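Local coordinates for putative lipoprotein (PDB 3OQQ), which is of unknown function but is probably an extracellular lipoprotein of Bacteroides ovatus, at residues 51-56 and 95-100; 60-65 and 101-106. One frame throughout, in Å; residues are numbered along the deposited sequence.

Contact 1 (51-56 and 95-100)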
loop_
_atom_site.group_PDB
_atom_site.type_symbol
_atom_site.label_atom_id
_atom_site.label_comp_id
_atom_site.label_asym_id
_atom_site.label_seq_id
_atom_site.Cartn_x
_atom_site.Cartn_y
_atom_site.Cartn_z
ATOM N N LEU A 51 -12.279 -8.675 6.552
ATOM C CA LEU A 51 -11.134 -8.625 5.659
ATOM C C LEU A 51 -11.290 -7.502 4.631
ATOM O O LEU A 51 -12.404 -7.128 4.261
ATOM C CB LEU A 51 -10.953 -9.983 4.938
ATOM C CG LEU A 51 -10.862 -11.283 5.775
ATOM C CD1 LEU A 51 -10.888 -12.499 4.868
ATOM C CD2 LEU A 51 -9.600 -11.339 6.610
ATOM N N ASN A 52 -10.166 -6.953 4.193
ATOM C CA ASN A 52 -10.138 -5.937 3.140
ATOM C C ASN A 52 -9.799 -6.721 1.866
ATOM O O ASN A 52 -8.661 -7.179 1.699
ATOM C CB ASN A 52 -9.131 -4.823 3.492
ATOM C CG ASN A 52 -8.778 -3.862 2.374
ATOM O OD1 ASN A 52 -9.132 -4.051 1.213
ATOM N ND2 ASN A 52 -8.044 -2.808 2.694
ATOM N N VAL A 53 -10.798 -6.946 1.016
ATOM C CA VAL A 53 -10.649 -7.801 -0.161
ATOM C C VAL A 53 -10.828 -7.036 -1.491
ATOM O O VAL A 53 -11.513 -6.017 -1.469
ATOM C CB VAL A 53 -11.671 -8.994 -0.091
ATOM C CG1 VAL A 53 -11.469 -9.827 1.160
ATOM C CG2 VAL A 53 -13.134 -8.533 -0.196
ATOM N N PRO A 54 -10.379 -7.581 -2.668
ATOM C CA PRO A 54 -10.693 -6.926 -3.959
ATOM C C PRO A 54 -12.209 -6.741 -4.130
ATOM O O PRO A 54 -12.977 -7.593 -3.681
ATOM C CB PRO A 54 -10.116 -7.902 -4.997
ATOM C CG PRO A 54 -9.032 -8.634 -4.263
ATOM C CD PRO A 54 -9.575 -8.808 -2.883
ATOM N N ALA A 55 -12.649 -5.588 -4.689
ATOM C CA ALA A 55 -14.082 -5.264 -4.795
ATOM C C ALA A 55 -14.911 -6.371 -5.469
ATOM O O ALA A 55 -15.972 -6.700 -4.953
ATOM C CB ALA A 55 -14.282 -3.943 -5.517
ATOM N N ALA A 56 -14.389 -6.995 -6.552
ATOM C CA ALA A 56 -15.073 -8.057 -7.320
ATOM C C ALA A 56 -15.089 -9.435 -6.607
ATOM O O ALA A 56 -15.833 -10.328 -7.025
ATOM C CB ALA A 56 -14.422 -8.203 -8.692
ATOM N N THR A 95 -10.718 -0.078 -5.268
ATOM C CA THR A 95 -10.674 -1.358 -5.994
ATOM C C THR A 95 -10.825 -2.477 -4.961
ATOM O O THR A 95 -10.667 -3.655 -5.278
ATOM C CB THR A 95 -9.417 -1.524 -6.836
ATOM O OG1 THR A 95 -8.259 -1.311 -6.016
ATOM C CG2 THR A 95 -9.408 -0.630 -8.046
ATOM N N ASN A 96 -11.147 -2.093 -3.718
ATOM C CA ASN A 96 -11.333 -3.020 -2.616
ATOM C C ASN A 96 -12.670 -2.764 -1.928
ATOM O O ASN A 96 -13.347 -1.794 -2.259
ATOM C CB ASN A 96 -10.173 -2.910 -1.625
ATOM C CG ASN A 96 -9.881 -1.513 -1.085
ATOM O OD1 ASN A 96 -10.758 -0.653 -0.952
ATOM N ND2 ASN A 96 -8.621 -1.259 -0.754
ATOM N N ARG A 97 -13.035 -3.622 -0.966
ATOM C CA ARG A 97 -14.249 -3.521 -0.157
ATOM C C ARG A 97 -14.053 -4.301 1.155
ATOM O O ARG A 97 -13.149 -5.138 1.243
ATOM C CB ARG A 97 -15.466 -4.054 -0.937
ATOM C CG ARG A 97 -15.522 -5.578 -1.048
ATOM C CD ARG A 97 -16.764 -6.069 -1.751
ATOM N NE ARG A 97 -16.751 -7.523 -1.891
ATOM C CZ ARG A 97 -17.572 -8.340 -1.242
ATOM N NH1 ARG A 97 -18.498 -7.852 -0.427
ATOM N NH2 ARG A 97 -17.490 -9.649 -1.419
ATOM N N LEU A 98 -14.895 -4.028 2.160
ATOM C CA LEU A 98 -14.903 -4.764 3.422
ATOM C C LEU A 98 -15.811 -5.958 3.279
ATOM O O LEU A 98 -16.912 -5.852 2.716
ATOM C CB LEU A 98 -15.380 -3.903 4.599
ATOM C CG LEU A 98 -14.383 -2.958 5.218
ATOM C CD1 LEU A 98 -15.055 -2.125 6.296
ATOM C CD2 LEU A 98 -13.155 -3.694 5.751
ATOM N N ALA A 99 -15.357 -7.108 3.781
ATOM C CA ALA A 99 -16.165 -8.322 3.740
ATOM C C ALA A 99 -15.888 -9.141 4.976
ATOM O O ALA A 99 -14.919 -8.879 5.704
ATOM C CB ALA A 99 -15.881 -9.117 2.473
ATOM N N SER A 100 -16.772 -10.095 5.242
ATOM C CA SER A 100 -16.692 -10.964 6.401
ATOM C C SER A 100 -16.674 -12.408 5.960
ATOM O O SER A 100 -17.309 -12.765 4.950
ATOM C CB SER A 100 -17.871 -10.711 7.332
ATOM O OG SER A 100 -17.764 -11.497 8.501
HETATM O O HOH W 1 -11.776 -5.646 -7.750
#
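Leu51 and Val53 pair with Ala99 and Arg97 in an antiparallel beta ladder, where strand 46-54 runs beside strand 96-104. Both are hydrogen-bonded pairs and each closes a two-bond ring: Leu51 N lies 2.8 Å from Ala99 O, and Val53 N lies 3.0 Å from Arg97 O, with the return bonds from Ala99 N and Arg97 N completing them. The tight part is the face carrying Leu51, Val53, Arg97 and Ala99, of which all but the arginine are buried. Val53 CG2 sits 3.9 Å from Ala99 CB and equally 3.9 Å from Arg97 CG, while Leu78 of strand 71-80 touches Val53, Arg97 and Ala99 from the neighbouring strand.

On the other face Asn52 pairs with Leu98, and its side chain also crosses that of Asn96, amide planes 82° apart, with Asn52 OD1 3.2 Å from Asn96 CB. The two amides are not bonded to each other; Asn52 ND2 donates a hydrogen bond to Ile327 O instead.

The looser side begins at Pro54, where side chains diverge and the strand ends. Arg97 lies along the edge of the tight face, between Ala55 and Ala99: its CG lies between backbone N and carbonyl carbon (chi1 75°), and the chain then runs extended to NE, carrying the guanidinium past Ala55 to Cys57 O, which NH2 hydrogen-bonds. Ala99 CB lies 4.0 Å above one face of that guanidinium, near its rim. With alanine in place of Arg97, Cys57 O is likely to lose this donor, and Val53 CG2 and Ala99 CB their cover. Beyond the ladder a water accepts from Ala56 N and makes a weak bond to Thr95 O. The same Thr95 O receives Ala55 N at 2.8 Å, a donor raised 43° out of the carbonyl plane.

Contact 2 (60-65 and 101-106)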
loop_
_atom_site.group_PDB
_atom_site.type_symbol
_atom_site.label_atom_id
_atom_site.label_comp_id
_atom_site.label_asym_id
_atom_site.label_seq_id
_atom_site.Cartn_x
_atom_site.Cartn_y
_atom_site.Cartn_z
ATOM N N VAL A 60 -13.211 -16.570 -0.661
ATOM C CA VAL A 60 -11.816 -16.618 -0.229
ATOM C C VAL A 60 -11.398 -18.085 -0.048
ATOM O O VAL A 60 -12.243 -18.997 0.031
ATOM C CB VAL A 60 -11.475 -15.730 1.002
ATOM C CG1 VAL A 60 -11.568 -14.258 0.645
ATOM C CG2 VAL A 60 -12.354 -16.058 2.199
ATOM N N TYR A 61 -10.090 -18.302 -0.033
ATOM C CA TYR A 61 -9.497 -19.627 0.018
ATOM C C TYR A 61 -8.611 -19.778 1.221
ATOM O O TYR A 61 -7.649 -19.032 1.400
ATOM C CB TYR A 61 -8.709 -19.907 -1.285
ATOM C CG TYR A 61 -9.581 -19.731 -2.506
ATOM C CD1 TYR A 61 -9.723 -18.483 -3.113
ATOM C CD2 TYR A 61 -10.326 -20.787 -3.011
ATOM C CE1 TYR A 61 -10.578 -18.296 -4.196
ATOM C CE2 TYR A 61 -11.198 -20.610 -4.086
ATOM C CZ TYR A 61 -11.310 -19.363 -4.682
ATOM O OH TYR A 61 -12.123 -19.180 -5.769
HETATM N N MSE A 62 -8.962 -20.750 2.055
HETATM C CA MSE A 62 -8.216 -21.062 3.265
HETATM C C MSE A 62 -7.291 -22.238 2.978
HETATM O O MSE A 62 -7.771 -23.330 2.651
HETATM C CB MSE A 62 -9.193 -21.387 4.414
HETATM C CG MSE A 62 -8.507 -21.654 5.753
HETATM SE SE MSE A 62 -9.747 -22.293 7.112
HETATM C CE MSE A 62 -9.902 -24.058 6.515
ATOM N N LYS A 63 -5.971 -22.000 3.056
ATOM C CA LYS A 63 -4.993 -23.074 2.895
ATOM C C LYS A 63 -4.680 -23.605 4.287
ATOM O O LYS A 63 -4.485 -22.815 5.229
ATOM C CB LYS A 63 -3.731 -22.629 2.143
ATOM C CG LYS A 63 -4.041 -22.274 0.683
ATOM C CD LYS A 63 -3.052 -22.816 -0.340
ATOM C CE LYS A 63 -3.445 -22.320 -1.716
ATOM N NZ LYS A 63 -3.580 -23.405 -2.721
ATOM N N TYR A 64 -4.690 -24.938 4.433
ATOM C CA TYR A 64 -4.432 -25.531 5.734
ATOM C C TYR A 64 -3.614 -26.825 5.627
ATOM O O TYR A 64 -3.648 -27.511 4.602
ATOM C CB TYR A 64 -5.767 -25.795 6.468
ATOM C CG TYR A 64 -6.627 -26.904 5.873
ATOM C CD1 TYR A 64 -7.584 -26.625 4.901
ATOM C CD2 TYR A 64 -6.551 -28.210 6.359
ATOM C CE1 TYR A 64 -8.414 -27.625 4.396
ATOM C CE2 TYR A 64 -7.377 -29.217 5.862
ATOM C CZ TYR A 64 -8.311 -28.917 4.887
ATOM O OH TYR A 64 -9.127 -29.900 4.394
ATOM N N ASN A 65 -2.922 -27.167 6.725
ATOM C CA ASN A 65 -2.128 -28.376 6.871
ATOM C C ASN A 65 -3.026 -29.509 7.258
ATOM O O ASN A 65 -3.827 -29.377 8.192
ATOM C CB ASN A 65 -1.034 -28.175 7.937
ATOM C CG ASN A 65 -0.086 -27.069 7.579
ATOM O OD1 ASN A 65 0.395 -26.999 6.459
ATOM N ND2 ASN A 65 0.170 -26.152 8.493
ATOM N N VAL A 101 -15.934 -13.236 6.719
ATOM C CA VAL A 101 -15.804 -14.666 6.457
ATOM C C VAL A 101 -15.883 -15.388 7.787
ATOM O O VAL A 101 -15.409 -14.866 8.792
ATOM C CB VAL A 101 -14.497 -14.990 5.666
ATOM C CG1 VAL A 101 -13.239 -14.830 6.524
ATOM C CG2 VAL A 101 -14.545 -16.368 5.032
ATOM N N THR A 102 -16.509 -16.558 7.799
ATOM C CA THR A 102 -16.575 -17.397 8.988
ATOM C C THR A 102 -15.792 -18.647 8.648
ATOM O O THR A 102 -16.201 -19.434 7.804
ATOM C CB THR A 102 -18.010 -17.634 9.445
ATOM O OG1 THR A 102 -18.538 -16.365 9.830
ATOM C CG2 THR A 102 -18.090 -18.591 10.640
ATOM N N LEU A 103 -14.610 -18.765 9.239
ATOM C CA LEU A 103 -13.742 -19.905 8.996
ATOM C C LEU A 103 -14.143 -21.078 9.895
ATOM O O LEU A 103 -14.629 -20.888 11.014
ATOM C CB LEU A 103 -12.276 -19.514 9.247
ATOM C CG LEU A 103 -11.694 -18.357 8.418
ATOM C CD1 LEU A 103 -10.305 -18.019 8.909
ATOM C CD2 LEU A 103 -11.682 -18.675 6.904
ATOM N N ALA A 104 -13.911 -22.287 9.397
ATOM C CA ALA A 104 -14.137 -23.541 10.113
ATOM C C ALA A 104 -13.110 -24.528 9.628
ATOM O O ALA A 104 -12.762 -24.538 8.435
ATOM C CB ALA A 104 -15.557 -24.061 9.887
ATOM N N LEU A 105 -12.579 -25.307 10.553
ATOM C CA LEU A 105 -11.558 -26.304 10.267
ATOM C C LEU A 105 -12.161 -27.647 9.819
ATOM O O LEU A 105 -12.865 -28.298 10.606
ATOM C CB LEU A 105 -10.697 -26.510 11.523
ATOM C CG LEU A 105 -9.202 -26.334 11.446
ATOM C CD1 LEU A 105 -8.810 -25.034 10.757
ATOM C CD2 LEU A 105 -8.613 -26.384 12.823
ATOM N N PRO A 106 -11.830 -28.117 8.576
ATOM C CA PRO A 106 -12.293 -29.448 8.135
ATOM C C PRO A 106 -11.751 -30.536 9.062
ATOM O O PRO A 106 -10.780 -30.298 9.778
ATOM C CB PRO A 106 -11.706 -29.562 6.719
ATOM C CG PRO A 106 -11.506 -28.152 6.288
ATOM C CD PRO A 106 -11.005 -27.487 7.526
#
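Val60, Met62 and Tyr64 project from strand 59-65 onto Val101, Leu103 and Pro106 in an antiparallel beta meander, 59-65, 71-80 and 96-104, whose outer two strands are bridged by side chains. These two strands are not hydrogen-bonded to each other. Each pairs instead with strand 71-80 between them, and their alternate side chains meet in a hydrophobic core. At one end Val60 CG2 meets Val101 CG2 at 3.6 Å.

Met62, present as selenomethionine, illustrates how a flexible chain fills such a core. From CB, directed toward the other strand, CG continues anti to the backbone N (chi1 -177°), which carries SE to within 4.0 Å of Ala104 O and 4.1 Å of Leu103 CD2. A bend at the last torsion (chi3 77°) swings the methyl carbon along segment 101-106, where CE lies 3.5 Å from Ala104 O and end-on against the proline ring, 3.7 Å from Pro106 CD. Phe76 of strand 71-80 and Val23 of strand 23-26 also touch this residue, closing it in from the neighbouring strands.

Beyond the selenium the contact passes to an aromatic ring. Pro106 lies over one face of Tyr64 in a CH-pi contact, its CD 4.2 Å from the ring centroid and 16° off the normal. The proline ring extends toward the phenol end, and CG reaches Tyr64 CZ at 3.6 Å. The hydroxyl combines an apolar neighbour with a polar mate: Tyr64 OH is hydrogen-bonded to Asp108 OD1 while Pro106 CB lies 3.5 Å from it.

In the fold
After strands 23-26 and 36-41 the chain enters strand 46-54, turns into strand 59-65, runs back along strand 71-80 and returns in strand 96-104, which serves both contacts. Contact 1 closes a loop in which 38 residues lie between 56 and 95, and contact 2 one with 35 between 65 and 101. Because the segments alternate along the sequence, the loops cross rather than nest. One ties strand 96-104 edge to edge to strand 46-54; the other packs its later half against strand 59-65, two strands away on the opposite flank. Their centres are about 17 Å apart, yet they touch where Leu51 CD1 lies 3.7 Å from Val101 CG1.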